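PDB 3ZID: tubulin-like protein CetZ, which binds GTP, belongs to the tubulin/FtsZ superfamily of cytoskeletal GTPases and is probably involved in controlling archaeal cell shape. Local coordinates for residues Pro244-Arg247 and Ala248-Asn252; Pro326-Val329 and Glu330-Glu333. One frame throughout, in Å; residues are numbered along the deposited sequence.

In the fold
Both contacts lie within the opening turns of a helix, braced by backbone bonds between residues four apart, but on different helices, their nearest atoms about 18 Å apart. Interaction 1 opens the short helix 246-252, whose isoleucines are buried against strand 270-279 and helix 286-296 while its arginine and lysine stay on the surface; a serine side chain caps its first turn. Interaction 2 opens the long C-terminal helix 326-369 and is largely a surface contact: Leu328 is buried, Leu328, Leu331 and Tyr332 lean on helix 150-165, and the Leu331 side chain lies about 9 Å from the GDP. Apolar pairing is closer in interaction 1: Ile246 CG2 to Ile250 CD1 is 3.8 Å, Leu328 CD2 to Leu331 CD2 4.3 Å.

Interaction 1. Residues Pro244-Arg247 and Ala248-Asn252; sequences PSIR and AAIKN
Ala248 N points back at the side chain of Ser245 and donates to OG over 3.2 Å, in a nearly straight bond (164° at the hydrogen). Ser245 is the N-cap of helix 246-252; with chi1 at 167° its OG stands opposite its own backbone N and beside the carbonyl carbon, where it can receive an amide of the first turn. The methyl of Ala248 lies against the same hydroxyl, CB to OG 3.6 Å. Ala249 N takes the carbonyl of Ser245, N to O 2.8 Å, so the cap residue accepts through both its side chain and its main chain. The CB of Ala249 rests 3.4 Å from that Ser245 O, and the methyl also touches Tyr237 of strand 232-238. Ile250 carries the apolar part: its N bonds to Ile246 O, and its side chain crosses that of Ile246 at a slant, CD1 meeting CG2 at 3.8 Å. Both isoleucines also touch Ile277 of strand 270-279, and helix 286-296 receives them through Ile289, Ile293 and Leu296. Lys251 N then reaches Arg247 O at 3.0 Å in the straightest of the four bonds, 173° at the hydrogen, while the lysine chain runs outward. Arg247 is likewise extended, its NE in a long, weak ion pair with Glu292. The branched aliphatic groups are thus buried against the sheet and helix 286-296, while the extended Arg247 and Lys251 chains stay exposed, and the serine hydroxyl supplies an acceptor to an N-terminal amide that has no preceding helical turn to bond to.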
ATOM      1  N   PRO A 244     -19.991  -7.914 -21.186  1.00 36.54           N
ATOM      2  CA  PRO A 244     -19.454  -8.865 -20.207  1.00 32.81           C
ATOM      3  C   PRO A 244     -18.187  -9.577 -20.703  1.00 32.13           C
ATOM      4  O   PRO A 244     -17.738 -10.535 -20.073  1.00 32.37           O
ATOM      5  CB  PRO A 244     -20.591  -9.866 -20.058  1.00 25.27           C
ATOM      6  CG  PRO A 244     -21.184  -9.913 -21.438  1.00 28.09           C
ATOM      7  CD  PRO A 244     -21.075  -8.514 -21.990  1.00 35.86           C
ATOM      8  N   SER A 245     -17.616  -9.093 -21.803  1.00 25.44           N
ATOM      9  CA  SER A 245     -16.443  -9.712 -22.417  1.00 31.41           C
ATOM     10  C   SER A 245     -15.301  -9.917 -21.415  1.00 30.26           C
ATOM     11  O   SER A 245     -14.758  -8.948 -20.858  1.00 29.24           O
ATOM     12  CB  SER A 245     -15.961  -8.806 -23.558  1.00 35.65           C
ATOM     13  OG  SER A 245     -14.672  -9.162 -24.019  1.00 39.71           O
ATOM     14  N   ILE A 246     -14.911 -11.178 -21.232  1.00 26.29           N
ATOM     15  CA  ILE A 246     -13.849 -11.524 -20.288  1.00 31.69           C
ATOM     16  C   ILE A 246     -12.507 -11.003 -20.794  1.00 33.29           C
ATOM     17  O   ILE A 246     -11.683 -10.537 -20.021  1.00 31.37           O
ATOM     18  CB  ILE A 246     -13.753 -13.039 -20.056  1.00 30.23           C
ATOM     19  CG1 ILE A 246     -15.068 -13.570 -19.494  1.00 28.31           C
ATOM     20  CG2 ILE A 246     -12.644 -13.363 -19.059  1.00 32.85           C
ATOM     21  CD1 ILE A 246     -15.315 -13.156 -18.077  1.00 29.91           C
ATOM     22  N   ARG A 247     -12.302 -11.088 -22.098  1.00 35.05           N
ATOM     23  CA  ARG A 247     -11.105 -10.559 -22.718  1.00 37.46           C
ATOM     24  C   ARG A 247     -10.922  -9.093 -22.374  1.00 40.91           C
ATOM     25  O   ARG A 247      -9.843  -8.671 -21.962  1.00 40.41           O
ATOM     26  CB  ARG A 247     -11.203 -10.725 -24.230  1.00 40.73           C
ATOM     27  CG  ARG A 247     -10.170  -9.947 -25.019  1.00 53.10           C
ATOM     28  CD  ARG A 247     -10.373 -10.189 -26.505  1.00 62.84           C
ATOM     29  NE  ARG A 247      -9.229  -9.780 -27.312  1.00 70.90           N
ATOM     30  CZ  ARG A 247      -9.027 -10.182 -28.562  1.00 78.85           C
ATOM     31  NH1 ARG A 247      -9.889 -11.011 -29.134  1.00 79.75           N
ATOM     32  NH2 ARG A 247      -7.963  -9.762 -29.239  1.00 83.23           N
ATOM     33  N   ALA A 248     -11.988  -8.318 -22.538  1.00 35.29           N
ATOM     34  CA  ALA A 248     -11.918  -6.901 -22.251  1.00 33.29           C
ATOM     35  C   ALA A 248     -11.769  -6.688 -20.757  1.00 28.89           C
ATOM     36  O   ALA A 248     -11.013  -5.828 -20.314  1.00 28.67           O
ATOM     37  CB  ALA A 248     -13.133  -6.169 -22.776  1.00 34.78           C
ATOM     38  N   ALA A 249     -12.501  -7.479 -19.983  1.00 32.92           N
ATOM     39  CA  ALA A 249     -12.400  -7.395 -18.542  1.00 29.44           C
ATOM     40  C   ALA A 249     -10.960  -7.697 -18.105  1.00 30.94           C
ATOM     41  O   ALA A 249     -10.430  -6.972 -17.291  1.00 24.04           O
ATOM     42  CB  ALA A 249     -13.406  -8.301 -17.859  1.00 29.90           C
ATOM     43  N   ILE A 250     -10.323  -8.745 -18.642  1.00 30.24           N
ATOM     44  CA  ILE A 250      -8.936  -9.077 -18.291  1.00 22.56           C
ATOM     45  C   ILE A 250      -7.971  -7.971 -18.664  1.00 33.74           C
ATOM     46  O   ILE A 250      -7.197  -7.533 -17.816  1.00 28.85           O
ATOM     47  CB  ILE A 250      -8.443 -10.395 -18.891  1.00 25.47           C
ATOM     48  CG1 ILE A 250      -9.128 -11.559 -18.184  1.00 25.39           C
ATOM     49  CG2 ILE A 250      -6.921 -10.512 -18.717  1.00 28.79           C
ATOM     50  CD1 ILE A 250      -8.853 -12.911 -18.816  1.00 30.26           C
ATOM     51  N   LYS A 251      -8.055  -7.451 -19.886  1.00 33.98           N
ATOM     52  CA  LYS A 251      -7.204  -6.325 -20.326  1.00 31.83           C
ATOM     53  C   LYS A 251      -7.345  -5.045 -19.505  1.00 29.42           C
ATOM     54  O   LYS A 251      -6.353  -4.407 -19.189  1.00 34.39           O
ATOM     55  CB  LYS A 251      -7.500  -5.980 -21.794  1.00 44.69           C
ATOM     56  CG  LYS A 251      -6.803  -4.696 -22.247  1.00 55.56           C
ATOM     57  CD  LYS A 251      -6.921  -4.441 -23.755  1.00 63.24           C
ATOM     58  CE  LYS A 251      -6.163  -3.160 -24.136  1.00 65.02           C
ATOM     59  NZ  LYS A 251      -5.976  -2.989 -25.613  1.00 68.96           N
ATOM     60  N   ASN A 252      -8.582  -4.660 -19.203  1.00 25.26           N
ATOM     61  CA  ASN A 252      -8.877  -3.427 -18.461  1.00 30.34           C
ATOM     62  C   ASN A 252      -8.366  -3.382 -17.002  1.00 30.57           C
ATOM     63  O   ASN A 252      -8.169  -2.315 -16.439  1.00 33.37           O
ATOM     64  CB  ASN A 252     -10.375  -3.190 -18.470  1.00 34.11           C
ATOM     65  CG  ASN A 252     -10.855  -2.687 -19.787  1.00 39.53           C
ATOM     66  OD1 ASN A 252     -10.067  -2.203 -20.591  1.00 34.89           O
ATOM     67  ND2 ASN A 252     -12.138  -2.887 -20.067  1.00 37.59           N
TER

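Interaction 2. Residues Pro326-Val329 and Glu330-Glu333; sequences PGLV and ELYE
With chi1 at -92°, away from the usual staggered value, and chi2 at 83°, the ring of Tyr332 is swung back so that its edge meets the backbone of Leu328: CD1 lies 3.2 Å from Leu328 O, which sits in the plane of the ring. The same carbonyl oxygen accepts the amide of Tyr332, N to O 3.0 Å, and so meets both the main chain and the ring of one residue. A different torsion sets the next pair. Glu333 has CG opposite its carbonyl carbon (chi1 -67°), which lays its extended chain across Val329; CG is 3.4 Å from Val329 O, and OE2 comes 3.7 Å from the CG1 methyl. Glu333 N bonds to Val329 O at 2.9 Å, nearly in line with the carbonyl bond. Glu330 instead has CG opposite its backbone N, its CB packing 3.4 Å from Gly327 O and its OE2 forming a salt bridge with Lys334, one turn on. On the inner side Leu328 and Leu331 meet loosely through their CD2 methyls, 4.3 Å apart, and both leucines continue onto helix 150-165, at Leu160 and Leu153. Tyr332 joins them there against Leu160 and Arg161, its OH making a weak hydrogen bond to Ala157 O. An alanine in place of Tyr332 would probably leave Leu328 O without the ring edge beside it, open a gap next to Leu160 and take away the weak hydrogen bond to Ala157 O. The ladder of Glu330, Leu331, Tyr332 and Glu333 amides on the carbonyls four residues earlier is that of a regular alpha helix, here the opening turns of the long C-terminal helix 326-369, where the side chain of Leu331 lies about 9 Å from the bound GDP.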
ATOM      1  N   PRO A 326      10.052   2.392 -12.757  1.00 34.67           N
ATOM      2  CA  PRO A 326      10.604   3.737 -12.992  1.00 36.49           C
ATOM      3  C   PRO A 326       9.878   4.819 -12.193  1.00 37.93           C
ATOM      4  O   PRO A 326      10.496   5.814 -11.824  1.00 40.92           O
ATOM      5  CB  PRO A 326      10.436   3.934 -14.504  1.00 41.61           C
ATOM      6  CG  PRO A 326       9.394   2.906 -14.922  1.00 45.16           C
ATOM      7  CD  PRO A 326       9.608   1.746 -14.004  1.00 38.64           C
ATOM      8  N   GLY A 327       8.595   4.624 -11.910  1.00 35.81           N
ATOM      9  CA  GLY A 327       7.834   5.584 -11.122  1.00 36.81           C
ATOM     10  C   GLY A 327       8.395   5.792  -9.717  1.00 38.14           C
ATOM     11  O   GLY A 327       8.379   6.907  -9.179  1.00 38.77           O
ATOM     12  N   LEU A 328       8.857   4.706  -9.106  1.00 32.02           N
ATOM     13  CA  LEU A 328       9.504   4.766  -7.795  1.00 37.22           C
ATOM     14  C   LEU A 328      10.863   5.460  -7.857  1.00 35.25           C
ATOM     15  O   LEU A 328      11.260   6.153  -6.921  1.00 35.39           O
ATOM     16  CB  LEU A 328       9.648   3.360  -7.204  1.00 38.24           C
ATOM     17  CG  LEU A 328       8.336   2.709  -6.753  1.00 35.54           C
ATOM     18  CD1 LEU A 328       8.605   1.332  -6.217  1.00 35.62           C
ATOM     19  CD2 LEU A 328       7.638   3.548  -5.705  1.00 32.77           C
ATOM     20  N   VAL A 329      11.588   5.262  -8.952  1.00 39.30           N
ATOM     21  CA  VAL A 329      12.882   5.936  -9.104  1.00 43.60           C
ATOM     22  C   VAL A 329      12.677   7.453  -9.144  1.00 40.65           C
ATOM     23  O   VAL A 329      13.383   8.217  -8.469  1.00 39.72           O
ATOM     24  CB  VAL A 329      13.643   5.430 -10.342  1.00 43.63           C
ATOM     25  CG1 VAL A 329      14.934   6.248 -10.570  1.00 44.56           C
ATOM     26  CG2 VAL A 329      13.965   3.947 -10.177  1.00 41.14           C
ATOM     27  N   GLU A 330      11.650   7.866  -9.880  1.00 37.00           N
ATOM     28  CA  GLU A 330      11.242   9.262  -9.963  1.00 41.92           C
ATOM     29  C   GLU A 330      10.978   9.828  -8.568  1.00 46.89           C
ATOM     30  O   GLU A 330      11.389  10.948  -8.255  1.00 48.56           O
ATOM     31  CB  GLU A 330       9.997   9.371 -10.852  1.00 53.61           C
ATOM     32  CG  GLU A 330       9.374  10.757 -10.995  1.00 66.24           C
ATOM     33  CD  GLU A 330       8.010  10.714 -11.704  1.00 76.45           C
ATOM     34  OE1 GLU A 330       7.500   9.600 -11.964  1.00 74.17           O
ATOM     35  OE2 GLU A 330       7.436  11.795 -11.978  1.00 81.81           O
ATOM     36  N   LEU A 331      10.293   9.045  -7.734  1.00 43.49           N
ATOM     37  CA  LEU A 331       9.987   9.437  -6.355  1.00 38.39           C
ATOM     38  C   LEU A 331      11.272   9.635  -5.551  1.00 32.86           C
ATOM     39  O   LEU A 331      11.406  10.600  -4.786  1.00 27.69           O
ATOM     40  CB  LEU A 331       9.086   8.393  -5.696  1.00 39.42           C
ATOM     41  CG  LEU A 331       8.867   8.491  -4.192  1.00 39.12           C
ATOM     42  CD1 LEU A 331       8.277   9.847  -3.863  1.00 48.10           C
ATOM     43  CD2 LEU A 331       7.913   7.416  -3.746  1.00 37.87           C
ATOM     44  N   TYR A 332      12.204   8.703  -5.705  1.00 36.95           N
ATOM     45  CA  TYR A 332      13.488   8.783  -5.007  1.00 39.24           C
ATOM     46  C   TYR A 332      14.278  10.039  -5.374  1.00 33.60           C
ATOM     47  O   TYR A 332      14.802  10.732  -4.504  1.00 35.55           O
ATOM     48  CB  TYR A 332      14.318   7.532  -5.288  1.00 41.79           C
ATOM     49  CG  TYR A 332      14.087   6.477  -4.246  1.00 48.67           C
ATOM     50  CD1 TYR A 332      12.998   5.621  -4.332  1.00 48.93           C
ATOM     51  CD2 TYR A 332      14.937   6.359  -3.150  1.00 54.58           C
ATOM     52  CE1 TYR A 332      12.767   4.666  -3.373  1.00 51.22           C
ATOM     53  CE2 TYR A 332      14.719   5.404  -2.182  1.00 56.60           C
ATOM     54  CZ  TYR A 332      13.626   4.561  -2.298  1.00 56.97           C
ATOM     55  OH  TYR A 332      13.389   3.604  -1.341  1.00 62.24           O
ATOM     56  N   GLU A 333      14.350  10.320  -6.667  1.00 24.66           N
ATOM     57  CA  GLU A 333      15.052  11.485  -7.175  1.00 33.93           C
ATOM     58  C   GLU A 333      14.432  12.773  -6.632  1.00 33.17           C
ATOM     59  O   GLU A 333      15.146  13.707  -6.263  1.00 29.07           O
ATOM     60  CB  GLU A 333      15.029  11.480  -8.708  1.00 39.99           C
ATOM     61  CG  GLU A 333      15.835  10.359  -9.359  1.00 52.08           C
ATOM     62  CD  GLU A 333      15.704  10.341 -10.884  1.00 67.25           C
ATOM     63  OE1 GLU A 333      14.870  11.104 -11.425  1.00 75.01           O
ATOM     64  OE2 GLU A 333      16.408   9.541 -11.542  1.00 68.86           O
TER